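Local structure of insulinase family protease (Yersinia pestis, 3GO9) at residues S36-A41 and T213-G218; S47-L52 and S119-R124; N100-P105 and R385-I390; A107-D112 and D158-F163. The protein belongs to the insulinase (M16) family of zinc peptidases, although its altered metal-binding motif leaves peptidase activity uncertain. One frame throughout, in Å; residues are numbered along the deposited sequence.

Contact 1. Residues S36-A41 and T213-G218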
loop_
_atom_site.group_PDB
_atom_site.type_symbol
_atom_site.label_atom_id
_atom_site.label_comp_id
_atom_site.label_asym_id
_atom_site.label_seq_id
_atom_site.Cartn_x
_atom_site.Cartn_y
_atom_site.Cartn_z
ATOM N N SER A 36 5.926 2.370 -19.942
ATOM C CA SER A 36 6.244 1.036 -19.400
ATOM C C SER A 36 4.998 0.219 -19.266
ATOM O O SER A 36 3.919 0.765 -18.982
ATOM C CB SER A 36 6.888 1.179 -18.024
ATOM O OG SER A 36 8.151 1.858 -18.126
ATOM N N TRP A 37 5.129 -1.087 -19.458
ATOM C CA TRP A 37 3.980 -1.970 -19.236
ATOM C C TRP A 37 4.437 -3.272 -18.582
ATOM O O TRP A 37 5.595 -3.688 -18.761
ATOM C CB TRP A 37 3.210 -2.251 -20.525
ATOM C CG TRP A 37 3.990 -2.832 -21.644
ATOM C CD1 TRP A 37 4.639 -2.140 -22.642
ATOM C CD2 TRP A 37 4.220 -4.226 -21.919
ATOM N NE1 TRP A 37 5.255 -3.015 -23.512
ATOM C CE2 TRP A 37 5.000 -4.296 -23.106
ATOM C CE3 TRP A 37 3.821 -5.405 -21.304
ATOM C CZ2 TRP A 37 5.417 -5.519 -23.677
ATOM C CZ3 TRP A 37 4.232 -6.638 -21.868
ATOM C CH2 TRP A 37 5.031 -6.680 -23.038
ATOM N N GLN A 38 3.495 -3.886 -17.849
ATOM C CA GLN A 38 3.764 -5.116 -17.151
ATOM C C GLN A 38 2.515 -5.971 -17.256
ATOM O O GLN A 38 1.434 -5.493 -17.017
ATOM C CB GLN A 38 4.118 -4.873 -15.702
ATOM C CG GLN A 38 5.280 -3.955 -15.437
ATOM C CD GLN A 38 5.721 -3.903 -13.985
ATOM O OE1 GLN A 38 5.379 -4.769 -13.147
ATOM N NE2 GLN A 38 6.467 -2.861 -13.662
ATOM N N LEU A 39 2.679 -7.245 -17.609
ATOM C CA LEU A 39 1.566 -8.133 -17.832
ATOM C C LEU A 39 1.792 -9.451 -17.055
ATOM O O LEU A 39 2.855 -10.084 -17.126
ATOM C CB LEU A 39 1.465 -8.432 -19.333
ATOM C CG LEU A 39 0.597 -9.560 -19.788
ATOM C CD1 LEU A 39 -0.844 -9.374 -19.308
ATOM C CD2 LEU A 39 0.714 -9.580 -21.324
ATOM N N LEU A 40 0.773 -9.869 -16.330
ATOM C CA LEU A 40 0.747 -11.139 -15.687
ATOM C C LEU A 40 -0.385 -11.964 -16.297
ATOM O O LEU A 40 -1.547 -11.725 -16.001
ATOM C CB LEU A 40 0.498 -10.988 -14.162
ATOM C CG LEU A 40 0.530 -12.306 -13.369
ATOM C CD1 LEU A 40 1.882 -13.014 -13.485
ATOM C CD2 LEU A 40 0.111 -12.158 -11.881
ATOM N N ALA A 41 -0.060 -12.926 -17.167
ATOM C CA ALA A 41 -1.101 -13.829 -17.662
ATOM C C ALA A 41 -1.473 -14.841 -16.569
ATOM O O ALA A 41 -0.581 -15.407 -15.913
ATOM C CB ALA A 41 -0.579 -14.577 -18.925
ATOM N N THR A 213 3.121 3.729 -16.140
ATOM C CA THR A 213 3.205 2.272 -16.242
ATOM C C THR A 213 1.813 1.698 -16.284
ATOM O O THR A 213 0.982 1.977 -15.373
ATOM C CB THR A 213 3.939 1.627 -15.076
ATOM O OG1 THR A 213 5.245 2.246 -14.906
ATOM C CG2 THR A 213 4.111 0.157 -15.255
ATOM N N LEU A 214 1.589 0.859 -17.295
ATOM C CA LEU A 214 0.353 0.092 -17.373
ATOM C C LEU A 214 0.562 -1.335 -16.879
ATOM O O LEU A 214 1.537 -1.983 -17.284
ATOM C CB LEU A 214 -0.149 0.037 -18.819
ATOM C CG LEU A 214 -1.415 -0.783 -19.066
ATOM C CD1 LEU A 214 -2.668 -0.143 -18.517
ATOM C CD2 LEU A 214 -1.571 -1.066 -20.589
ATOM N N TYR A 215 -0.316 -1.796 -15.994
ATOM C CA TYR A 215 -0.261 -3.158 -15.515
ATOM C C TYR A 215 -1.544 -3.870 -15.920
ATOM O O TYR A 215 -2.614 -3.292 -15.880
ATOM C CB TYR A 215 -0.208 -3.226 -13.968
ATOM C CG TYR A 215 0.927 -2.472 -13.321
ATOM C CD1 TYR A 215 2.042 -3.169 -12.840
ATOM C CD2 TYR A 215 0.857 -1.129 -13.134
ATOM C CE1 TYR A 215 3.113 -2.475 -12.246
ATOM C CE2 TYR A 215 1.897 -0.435 -12.575
ATOM C CZ TYR A 215 3.018 -1.145 -12.117
ATOM O OH TYR A 215 4.068 -0.441 -11.496
ATOM N N VAL A 216 -1.422 -5.147 -16.311
ATOM C CA VAL A 216 -2.548 -5.945 -16.702
ATOM C C VAL A 216 -2.373 -7.313 -16.036
ATOM O O VAL A 216 -1.295 -7.960 -16.185
ATOM C CB VAL A 216 -2.632 -6.150 -18.221
ATOM C CG1 VAL A 216 -3.821 -7.068 -18.638
ATOM C CG2 VAL A 216 -2.708 -4.790 -18.951
ATOM N N VAL A 217 -3.444 -7.782 -15.408
ATOM C CA VAL A 217 -3.476 -9.151 -14.865
ATOM C C VAL A 217 -4.727 -9.850 -15.363
ATOM O O VAL A 217 -5.844 -9.332 -15.167
ATOM C CB VAL A 217 -3.557 -9.128 -13.343
ATOM C CG1 VAL A 217 -3.724 -10.556 -12.752
ATOM C CG2 VAL A 217 -2.272 -8.452 -12.764
ATOM N N GLY A 218 -4.545 -11.049 -15.911
ATOM C CA GLY A 218 -5.715 -11.810 -16.319
ATOM C C GLY A 218 -5.411 -12.844 -17.343
ATOM O O GLY A 218 -4.280 -13.006 -17.785
#
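Ser36–Ala41 and Thr213–Gly218 run side by side as parallel strands, their axes 4.5 Å apart and 11° off parallel, in one-to-one register. They are neighbours in the mixed seven-stranded sheet of this M16-type alpha/beta domain, a worked example of how residues far apart in sequence meet as adjacent strands. Five backbone hydrogen bonds zigzag between them, among them Gln38 N to Leu214 O and Leu40 N to Val216 O, each 2.8 Å. Both faces carry apolar pairs, but one also holds a polar pair. On one, Leu39 lies alongside Val216: with CG swung opposite the backbone N (chi1 166°), its CD1 reaches across to Val216 CG1 at 3.8 Å, and helix 222-233 covers both. On the other, where Leu40 CB meets Val217 CG2, Gln38 extends beside Tyr215, its amide plane turned 61° from the ring and its CD resting 3.4 Å from Tyr215 CE1. Both polar ends find partners on helix 388-401, Gln38 OE1 with Arg395 and Tyr215 OH with Gln399, which probably help to fix the turn of amide and ring. Within its own strand, the methyl CG2 of Thr213 lies over one face of the same ring, near its rim. The pairing closes at Gly218, whose backbone takes a shape in which a CB would press on the preceding carbonyl oxygen; its N donates to Leu40 O at 3.1 Å.

Contact 2. Residues S47-L52 and S119-R124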
loop_
_atom_site.group_PDB
_atom_site.type_symbol
_atom_site.label_atom_id
_atom_site.label_comp_id
_atom_site.label_asym_id
_atom_site.label_seq_id
_atom_site.Cartn_x
_atom_site.Cartn_y
_atom_site.Cartn_z
ATOM N N SER A 47 -11.402 -17.704 -15.859
ATOM C CA SER A 47 -12.687 -17.029 -15.929
ATOM C C SER A 47 -12.775 -15.732 -15.102
ATOM O O SER A 47 -13.828 -15.073 -15.084
ATOM C CB SER A 47 -13.799 -18.001 -15.509
ATOM O OG SER A 47 -13.734 -18.316 -14.135
ATOM N N ASP A 48 -11.668 -15.351 -14.440
ATOM C CA ASP A 48 -11.685 -14.216 -13.552
ATOM C C ASP A 48 -11.614 -12.893 -14.376
ATOM O O ASP A 48 -11.248 -12.861 -15.551
ATOM C CB ASP A 48 -10.486 -14.348 -12.631
ATOM C CG ASP A 48 -10.680 -13.711 -11.300
ATOM O OD1 ASP A 48 -11.663 -12.924 -11.088
ATOM O OD2 ASP A 48 -9.798 -13.985 -10.454
ATOM N N ARG A 49 -11.960 -11.802 -13.728
ATOM C CA ARG A 49 -11.976 -10.490 -14.374
ATOM C C ARG A 49 -10.550 -10.034 -14.726
ATOM O O ARG A 49 -9.544 -10.441 -14.077
ATOM C CB ARG A 49 -12.665 -9.469 -13.449
ATOM C CG ARG A 49 -14.187 -9.745 -13.254
ATOM C CD ARG A 49 -14.838 -8.626 -12.539
ATOM N NE ARG A 49 -15.107 -7.420 -13.332
ATOM C CZ ARG A 49 -16.170 -7.224 -14.121
ATOM N NH1 ARG A 49 -17.090 -8.181 -14.244
ATOM N NH2 ARG A 49 -16.356 -6.095 -14.752
ATOM N N ILE A 50 -10.473 -9.231 -15.777
ATOM C CA ILE A 50 -9.178 -8.736 -16.286
ATOM C C ILE A 50 -8.988 -7.427 -15.610
ATOM O O ILE A 50 -9.818 -6.507 -15.781
ATOM C CB ILE A 50 -9.197 -8.566 -17.779
ATOM C CG1 ILE A 50 -9.616 -9.842 -18.496
ATOM C CG2 ILE A 50 -7.861 -8.013 -18.342
ATOM C CD1 ILE A 50 -8.907 -11.049 -18.038
ATOM N N GLU A 51 -7.854 -7.268 -14.900
ATOM C CA GLU A 51 -7.567 -6.040 -14.157
ATOM C C GLU A 51 -6.517 -5.195 -14.864
ATOM O O GLU A 51 -5.472 -5.697 -15.219
ATOM C CB GLU A 51 -7.090 -6.359 -12.739
ATOM C CG GLU A 51 -8.091 -7.163 -11.904
ATOM C CD GLU A 51 -9.342 -6.362 -11.575
ATOM O OE1 GLU A 51 -9.219 -5.133 -11.363
ATOM O OE2 GLU A 51 -10.457 -6.964 -11.486
ATOM N N LEU A 52 -6.825 -3.908 -15.060
ATOM C CA LEU A 52 -5.912 -2.966 -15.667
ATOM C C LEU A 52 -5.651 -1.819 -14.693
ATOM O O LEU A 52 -6.581 -1.263 -14.065
ATOM C CB LEU A 52 -6.493 -2.416 -16.984
ATOM C CG LEU A 52 -6.743 -3.411 -18.117
ATOM C CD1 LEU A 52 -8.120 -3.957 -18.004
ATOM C CD2 LEU A 52 -6.649 -2.657 -19.430
ATOM N N SER A 119 -11.671 -2.973 -14.304
ATOM C CA SER A 119 -11.817 -4.395 -14.046
ATOM C C SER A 119 -12.877 -4.867 -15.031
ATOM O O SER A 119 -14.034 -4.413 -14.921
ATOM C CB SER A 119 -12.353 -4.618 -12.610
ATOM O OG SER A 119 -12.722 -5.993 -12.395
ATOM N N LEU A 120 -12.485 -5.685 -15.998
ATOM C CA LEU A 120 -13.338 -6.055 -17.104
ATOM C C LEU A 120 -13.783 -7.487 -16.945
ATOM O O LEU A 120 -13.066 -8.353 -16.437
ATOM C CB LEU A 120 -12.590 -5.955 -18.437
ATOM C CG LEU A 120 -11.893 -4.651 -18.707
ATOM C CD1 LEU A 120 -11.181 -4.706 -20.054
ATOM C CD2 LEU A 120 -12.907 -3.510 -18.646
ATOM N N PRO A 121 -14.964 -7.807 -17.468
ATOM C CA PRO A 121 -15.279 -9.206 -17.446
ATOM C C PRO A 121 -14.364 -10.023 -18.317
ATOM O O PRO A 121 -13.811 -9.546 -19.287
ATOM C CB PRO A 121 -16.713 -9.268 -18.011
ATOM C CG PRO A 121 -17.072 -7.878 -18.331
ATOM C CD PRO A 121 -15.860 -7.031 -18.312
ATOM N N ASN A 122 -14.281 -11.296 -17.990
ATOM C CA ASN A 122 -13.494 -12.199 -18.777
ATOM C C ASN A 122 -14.114 -12.410 -20.157
ATOM O O ASN A 122 -15.316 -12.210 -20.340
ATOM C CB ASN A 122 -13.336 -13.540 -18.052
ATOM C CG ASN A 122 -11.958 -14.151 -18.265
ATOM O OD1 ASN A 122 -11.296 -13.961 -19.309
ATOM N ND2 ASN A 122 -11.489 -14.826 -17.254
ATOM N N ASN A 123 -13.272 -12.701 -21.130
ATOM C CA ASN A 123 -13.761 -13.066 -22.466
ATOM C C ASN A 123 -14.605 -11.984 -23.128
ATOM O O ASN A 123 -15.616 -12.271 -23.775
ATOM C CB ASN A 123 -14.528 -14.395 -22.434
ATOM C CG ASN A 123 -14.769 -14.937 -23.832
ATOM O OD1 ASN A 123 -13.943 -14.717 -24.730
ATOM N ND2 ASN A 123 -15.913 -15.574 -24.048
ATOM N N ARG A 124 -14.158 -10.730 -22.958
ATOM C CA ARG A 124 -14.782 -9.568 -23.588
ATOM C C ARG A 124 -13.694 -8.760 -24.276
ATOM O O ARG A 124 -13.256 -7.716 -23.753
ATOM C CB ARG A 124 -15.519 -8.703 -22.536
ATOM C CG ARG A 124 -16.768 -9.369 -21.928
ATOM C CD ARG A 124 -17.866 -9.581 -22.973
ATOM N NE ARG A 124 -18.247 -8.352 -23.669
ATOM C CZ ARG A 124 -19.121 -7.433 -23.222
ATOM N NH1 ARG A 124 -19.691 -7.593 -22.038
ATOM N NH2 ARG A 124 -19.370 -6.314 -23.909
#
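Arg49 reaches over the start of the 119-124 segment and grips Ser119 twice: NE donates to the hydroxyl OG and NH2 to the carbonyl O, both at 2.9 Å. A bend at chi3 (77°) turns the guanidinium so that Ser119 OG falls in its plane, while one face lies over the peptide joining Leu120 to Pro121. The same hydroxyl donates to Glu51 OE2 at 2.6 Å, on the syn side but well out of the carboxylate plane; Ser119 OG links a cation to an anion, and Arg53 holds the other oxygen of Glu51. Underneath, Ile50 and Leu120 form an antiparallel hydrogen-bonded pair, with Ile50 N to Leu120 O and Leu120 N to Ile50 O both at 2.8 Å. Leu52 CD1 meets Leu120 CD1 at 3.8 Å, beside helix 125-140. This compact half gives way, towards solvent, to a looser one. There Ser47 is exposed and the chains part; the amide of Asn122 approaches the backbone of Ser47 and Asp48, but its modelled position is doubtful. Strands 50-56 and 114-120 thus pair antiparallel in the central sheet of the M16 fold, with the Glu51 side chain of the tight half about 4 Å from a bound zinc ion.

Contact 3. Residues N100-P105 and R385-I390. With ZN (zinc ion), chain B.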
loop_
_atom_site.group_PDB
_atom_site.type_symbol
_atom_site.label_atom_id
_atom_site.label_comp_id
_atom_site.label_asym_id
_atom_site.label_seq_id
_atom_site.Cartn_x
_atom_site.Cartn_y
_atom_site.Cartn_z
ATOM N N ASN A 100 -16.198 -7.164 -8.953
ATOM C CA ASN A 100 -17.314 -7.680 -8.147
ATOM C C ASN A 100 -17.155 -7.541 -6.632
ATOM O O ASN A 100 -18.145 -7.468 -5.883
ATOM C CB ASN A 100 -17.514 -9.141 -8.512
ATOM C CG ASN A 100 -17.952 -9.337 -9.901
ATOM O OD1 ASN A 100 -18.782 -8.589 -10.428
ATOM N ND2 ASN A 100 -17.479 -10.408 -10.518
ATOM N N GLU A 101 -15.920 -7.531 -6.178
ATOM C CA GLU A 101 -15.565 -7.320 -4.784
ATOM C C GLU A 101 -14.376 -6.379 -4.719
ATOM O O GLU A 101 -13.659 -6.184 -5.730
ATOM C CB GLU A 101 -15.313 -8.627 -4.067
ATOM C CG GLU A 101 -14.122 -9.316 -4.587
ATOM C CD GLU A 101 -14.388 -9.911 -5.962
ATOM O OE1 GLU A 101 -13.707 -9.558 -6.948
ATOM O OE2 GLU A 101 -15.324 -10.695 -6.127
ATOM N N ARG A 102 -14.165 -5.784 -3.556
ATOM C CA ARG A 102 -13.093 -4.794 -3.363
ATOM C C ARG A 102 -13.084 -3.797 -4.514
ATOM O O ARG A 102 -11.999 -3.480 -5.046
ATOM C CB ARG A 102 -11.743 -5.508 -3.258
ATOM C CG ARG A 102 -11.673 -6.445 -2.042
ATOM C CD ARG A 102 -10.396 -7.258 -1.986
ATOM N NE ARG A 102 -10.366 -8.237 -3.049
ATOM C CZ ARG A 102 -10.897 -9.451 -2.982
ATOM N NH1 ARG A 102 -10.838 -10.271 -4.010
ATOM N NH2 ARG A 102 -11.485 -9.845 -1.847
ATOM N N PRO A 103 -14.278 -3.273 -4.864
ATOM C CA PRO A 103 -14.338 -2.412 -6.064
ATOM C C PRO A 103 -13.487 -1.206 -5.855
ATOM O O PRO A 103 -13.359 -0.719 -4.716
ATOM C CB PRO A 103 -15.802 -2.043 -6.196
ATOM C CG PRO A 103 -16.367 -2.295 -4.764
ATOM C CD PRO A 103 -15.607 -3.459 -4.248
ATOM N N LEU A 104 -12.867 -0.755 -6.939
ATOM C CA LEU A 104 -12.008 0.416 -6.898
ATOM C C LEU A 104 -12.676 1.584 -7.556
ATOM O O LEU A 104 -13.409 1.442 -8.524
ATOM C CB LEU A 104 -10.691 0.159 -7.616
ATOM C CG LEU A 104 -9.729 -0.789 -6.896
ATOM C CD1 LEU A 104 -8.505 -1.142 -7.743
ATOM C CD2 LEU A 104 -9.288 -0.171 -5.582
ATOM N N PRO A 105 -12.393 2.756 -7.030
ATOM C CA PRO A 105 -12.839 3.916 -7.791
ATOM C C PRO A 105 -12.112 4.015 -9.113
ATOM O O PRO A 105 -10.986 3.519 -9.262
ATOM C CB PRO A 105 -12.499 5.098 -6.894
ATOM C CG PRO A 105 -11.425 4.616 -5.968
ATOM C CD PRO A 105 -11.541 3.114 -5.876
ATOM N N ARG A 385 -5.962 -19.940 -5.723
ATOM C CA ARG A 385 -7.249 -19.457 -5.235
ATOM C C ARG A 385 -7.278 -17.917 -5.192
ATOM O O ARG A 385 -8.259 -17.348 -4.728
ATOM C CB ARG A 385 -7.547 -20.022 -3.849
ATOM C CG ARG A 385 -7.743 -21.545 -3.820
ATOM C CD ARG A 385 -7.684 -22.140 -2.383
ATOM N NE ARG A 385 -8.680 -21.524 -1.509
ATOM C CZ ARG A 385 -9.880 -22.036 -1.177
ATOM N NH1 ARG A 385 -10.696 -21.331 -0.387
ATOM N NH2 ARG A 385 -10.292 -23.231 -1.610
ATOM N N THR A 386 -6.215 -17.278 -5.656
ATOM C CA THR A 386 -6.081 -15.808 -5.540
ATOM C C THR A 386 -6.687 -15.070 -6.754
ATOM O O THR A 386 -6.262 -15.200 -7.903
ATOM C CB THR A 386 -4.632 -15.387 -5.314
ATOM O OG1 THR A 386 -4.132 -16.062 -4.138
ATOM C CG2 THR A 386 -4.505 -13.876 -5.066
ATOM N N ASP A 387 -7.696 -14.262 -6.436
ATOM C CA ASP A 387 -8.415 -13.393 -7.390
ATOM C C ASP A 387 -7.389 -12.454 -8.087
ATOM O O ASP A 387 -6.434 -11.970 -7.515
ATOM C CB ASP A 387 -9.400 -12.576 -6.544
ATOM C CG ASP A 387 -10.399 -11.731 -7.328
ATOM O OD1 ASP A 387 -10.059 -11.185 -8.370
ATOM O OD2 ASP A 387 -11.529 -11.560 -6.812
ATOM N N THR A 388 -7.612 -12.236 -9.372
ATOM C CA THR A 388 -6.790 -11.304 -10.170
ATOM C C THR A 388 -6.633 -9.921 -9.521
ATOM O O THR A 388 -5.582 -9.335 -9.596
ATOM C CB THR A 388 -7.319 -11.171 -11.601
ATOM O OG1 THR A 388 -8.714 -10.859 -11.547
ATOM C CG2 THR A 388 -7.105 -12.472 -12.403
ATOM N N ASP A 389 -7.659 -9.421 -8.846
ATOM C CA ASP A 389 -7.462 -8.126 -8.178
ATOM C C ASP A 389 -6.476 -8.127 -7.007
ATOM O O ASP A 389 -5.809 -7.119 -6.717
ATOM C CB ASP A 389 -8.771 -7.471 -7.791
ATOM C CG ASP A 389 -9.379 -8.035 -6.520
ATOM O OD1 ASP A 389 -8.936 -7.666 -5.436
ATOM O OD2 ASP A 389 -10.277 -8.858 -6.639
ATOM N N ILE A 390 -6.354 -9.273 -6.324
ATOM C CA ILE A 390 -5.389 -9.443 -5.262
ATOM C C ILE A 390 -3.971 -9.574 -5.817
ATOM O O ILE A 390 -3.013 -8.944 -5.280
ATOM C CB ILE A 390 -5.756 -10.606 -4.295
ATOM C CG1 ILE A 390 -7.090 -10.277 -3.604
ATOM C CG2 ILE A 390 -4.608 -10.825 -3.255
ATOM C CD1 ILE A 390 -7.705 -11.467 -2.860
HETATM ZN ZN ZN B . -11.912 -9.547 -8.281
HETATM O O HOH W 1 -8.668 -4.218 -5.036
HETATM O O HOH W 2 -10.621 -9.174 -10.209
HETATM O O HOH W 3 -13.061 -11.177 -9.668
#
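Glu101 meets Asp387 and Asp389 around a zinc ion, which its OE1 binds at 2.2 Å. The chain bends at chi2 (-73°), which brings its carboxylate to the metal, opposite to the approach of Asp387, the two carboxylate planes turned steeply against each other. Next along the loop, Arg102 adopts a left-handed backbone conformation and directs its side chain to the same cluster. Its guanidinium takes Asp389 side-on: NE donates to Asp389 OD1 at 2.8 Å, almost straight at 173°, and NH1 to Asp389 OD2 at 3.0 Å. Both oxygens use their syn lone pairs, although the two flat groups remain 32° apart. The guanidinium is sandwiched, with Glu101 CG over one face and Ile390 CD1 over the other, the latter 3.5 Å from Arg102 NH1. Opposite the loop, Asp387 binds zinc through both OD1 and OD2, each at 2.5 Å, and as N-cap of helix 388-401 its OD1 also accepts from Asp389 N. Asp389 OD2 coordinates the metal at 2.4 Å, so this one oxygen serves both zinc and arginine. Two waters and Asp99 complete the site. Four acidic side chains crowded together would probably repel one another; zinc and Arg102 probably offset much of this charge, and the shared ion joins the loop to the start of helix 388-401.

Contact 4. Residues A107-D112 and D158-F163. With ZN (zinc ion), chain C.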
loop_
_atom_site.group_PDB
_atom_site.type_symbol
_atom_site.label_atom_id
_atom_site.label_comp_id
_atom_site.label_asym_id
_atom_site.label_seq_id
_atom_site.Cartn_x
_atom_site.Cartn_y
_atom_site.Cartn_z
ATOM N N ALA A 107 -10.423 6.387 -10.389
ATOM C CA ALA A 107 -9.078 6.891 -10.138
ATOM C C ALA A 107 -8.906 7.259 -8.685
ATOM O O ALA A 107 -9.861 7.588 -7.983
ATOM C CB ALA A 107 -8.778 8.106 -10.992
ATOM N N ILE A 108 -7.666 7.127 -8.260
ATOM C CA ILE A 108 -7.187 7.499 -6.955
ATOM C C ILE A 108 -6.039 8.426 -7.168
ATOM O O ILE A 108 -5.107 8.092 -7.933
ATOM C CB ILE A 108 -6.656 6.242 -6.174
ATOM C CG1 ILE A 108 -7.784 5.253 -5.921
ATOM C CG2 ILE A 108 -5.933 6.671 -4.858
ATOM C CD1 ILE A 108 -7.308 3.883 -5.496
ATOM N N THR A 109 -6.065 9.601 -6.551
ATOM C CA THR A 109 -4.925 10.499 -6.666
ATOM C C THR A 109 -4.256 10.735 -5.325
ATOM O O THR A 109 -4.887 10.618 -4.268
ATOM C CB THR A 109 -5.296 11.838 -7.292
ATOM O OG1 THR A 109 -5.985 12.648 -6.375
ATOM C CG2 THR A 109 -6.141 11.640 -8.565
ATOM N N SER A 110 -2.971 11.029 -5.349
ATOM C CA SER A 110 -2.225 11.093 -4.124
ATOM C C SER A 110 -1.140 12.157 -4.268
ATOM O O SER A 110 -1.230 13.031 -5.137
ATOM C CB SER A 110 -1.692 9.669 -3.812
ATOM O OG SER A 110 -1.050 9.595 -2.549
ATOM N N TYR A 111 -0.158 12.132 -3.377
ATOM C CA TYR A 111 0.913 13.100 -3.384
ATOM C C TYR A 111 1.816 12.958 -4.583
ATOM O O TYR A 111 2.252 13.915 -5.151
ATOM C CB TYR A 111 1.706 12.899 -2.060
ATOM C CG TYR A 111 0.916 13.235 -0.867
ATOM C CD1 TYR A 111 0.734 14.580 -0.482
ATOM C CD2 TYR A 111 0.254 12.265 -0.112
ATOM C CE1 TYR A 111 -0.080 14.891 0.626
ATOM C CE2 TYR A 111 -0.514 12.588 0.984
ATOM C CZ TYR A 111 -0.673 13.906 1.361
ATOM O OH TYR A 111 -1.473 14.225 2.460
ATOM N N ASP A 112 2.139 11.704 -4.948
ATOM C CA ASP A 112 3.123 11.436 -5.986
ATOM C C ASP A 112 2.679 10.500 -7.079
ATOM O O ASP A 112 3.482 10.150 -7.933
ATOM C CB ASP A 112 4.485 10.982 -5.409
ATOM C CG ASP A 112 4.466 9.666 -4.724
ATOM O OD1 ASP A 112 3.412 9.014 -4.705
ATOM O OD2 ASP A 112 5.544 9.312 -4.147
ATOM N N ASP A 158 -18.229 12.749 -5.809
ATOM C CA ASP A 158 -16.818 12.789 -6.200
ATOM C C ASP A 158 -16.361 11.390 -6.442
ATOM O O ASP A 158 -16.112 10.636 -5.497
ATOM C CB ASP A 158 -16.018 13.393 -5.078
ATOM C CG ASP A 158 -14.584 13.289 -5.321
ATOM O OD1 ASP A 158 -14.177 13.219 -6.550
ATOM O OD2 ASP A 158 -13.908 13.212 -4.262
ATOM N N PRO A 159 -16.217 11.007 -7.732
ATOM C CA PRO A 159 -15.807 9.634 -7.966
ATOM C C PRO A 159 -14.318 9.401 -7.788
ATOM O O PRO A 159 -13.876 8.268 -7.851
ATOM C CB PRO A 159 -16.213 9.402 -9.424
ATOM C CG PRO A 159 -16.044 10.703 -10.052
ATOM C CD PRO A 159 -16.414 11.750 -8.977
ATOM N N ILE A 160 -13.536 10.451 -7.560
ATOM C CA ILE A 160 -12.082 10.329 -7.469
ATOM C C ILE A 160 -11.620 10.263 -6.003
ATOM O O ILE A 160 -11.904 11.170 -5.201
ATOM C CB ILE A 160 -11.384 11.532 -8.177
ATOM C CG1 ILE A 160 -11.975 11.732 -9.589
ATOM C CG2 ILE A 160 -9.827 11.307 -8.278
ATOM C CD1 ILE A 160 -12.009 10.470 -10.497
ATOM N N ALA A 161 -10.954 9.190 -5.651
ATOM C CA ALA A 161 -10.515 8.963 -4.298
ATOM C C ALA A 161 -9.145 9.516 -4.083
ATOM O O ALA A 161 -8.446 9.921 -5.041
ATOM C CB ALA A 161 -10.510 7.456 -3.984
ATOM N N THR A 162 -8.741 9.521 -2.829
ATOM C CA THR A 162 -7.366 9.862 -2.514
ATOM C C THR A 162 -6.624 8.694 -1.875
ATOM O O THR A 162 -7.227 7.731 -1.417
ATOM C CB THR A 162 -7.321 11.046 -1.514
ATOM O OG1 THR A 162 -8.063 10.723 -0.329
ATOM C CG2 THR A 162 -7.933 12.313 -2.125
ATOM N N PHE A 163 -5.305 8.752 -1.896
ATOM C CA PHE A 163 -4.485 7.907 -1.019
ATOM C C PHE A 163 -3.579 8.802 -0.180
ATOM O O PHE A 163 -2.865 9.632 -0.752
ATOM C CB PHE A 163 -3.618 6.939 -1.779
ATOM C CG PHE A 163 -2.782 6.114 -0.860
ATOM C CD1 PHE A 163 -3.386 5.079 -0.140
ATOM C CD2 PHE A 163 -1.462 6.464 -0.582
ATOM C CE1 PHE A 163 -2.647 4.361 0.781
ATOM C CE2 PHE A 163 -0.709 5.743 0.349
ATOM C CZ PHE A 163 -1.322 4.681 1.025
HETATM ZN ZN ZN C . -12.035 13.439 -4.527
HETATM O O HOH W 4 -12.390 15.037 -4.475
HETATM O O HOH W 5 -11.431 12.849 -2.832
#
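Ala107–Thr109 and Ile160–Thr162 pair as parallel strands whose axes diverge by 38°. Backbone bonds come first: Ala161 N donates to Ala107 O at 3.0 Å, Thr109 N to Ala161 O at 2.8 Å, and Phe163 N to Thr109 O at 3.0 Å. Beyond the paired strands a side chain takes over, for Ser110 OG donates to Phe163 O at 2.6 Å from above the carbonyl plane, and the same hydroxyl sits at the edge of the Phe163 ring. Apolar contacts divide between the two faces. Ile108 sets its CG1 against Ala161 CB and its CG2 beside Phe163 CB, while on the reverse Thr109 CG2 touches Ile160 CG2 at 3.7 Å. Thr109 chi1 (75°) puts that methyl opposite its carbonyl carbon, and its OG1 hydrogen-bonds to His72 ND1. Metal bonds form a third group: Asp158 OD2 binds zinc at 1.9 Å, Ile160 O at 2.4 Å, and His72 NE2 completes the protein ligands; the modelled waters there are doubtful. An Asx turn, Ile160 N to Asp158 OD1 at 3.0 Å, helps to set the aspartate, and Thr109 acts as a second-shell partner of His72. His72 lies on the helix that in active M16 peptidases carries the HXXEH zinc motif; here Pro75 and Arg76 follow it at the places of that motif's Glu and second His, so the site is probably a degenerate counterpart of the M16 zinc site, beside the outermost strand.

How the contacts relate
Contacts 1, 2 and 4 share one mixed sheet, contact 1 the most deeply buried, contact 2 partly so and contact 4 at an outermost strand. Contact 3 is a surface meeting of loop and helix start, its centre about 15 Å from that of contact 1 and about 11 Å from that of contact 2. Their chemistry differs: backbone bonds and apolar side chains in contact 1, a partly buried Arg-Ser-Glu network in contact 2, metal and salt bridge in contact 3, and strand pairing with a zinc ion at the sheet edge in contact 4. Contacts 1 and 2 adjoin through Val217 O and Glu51 N; Thr388 links contact 3 to Arg49 and Asp48, and Pro105 packs on Ala161 of contact 4.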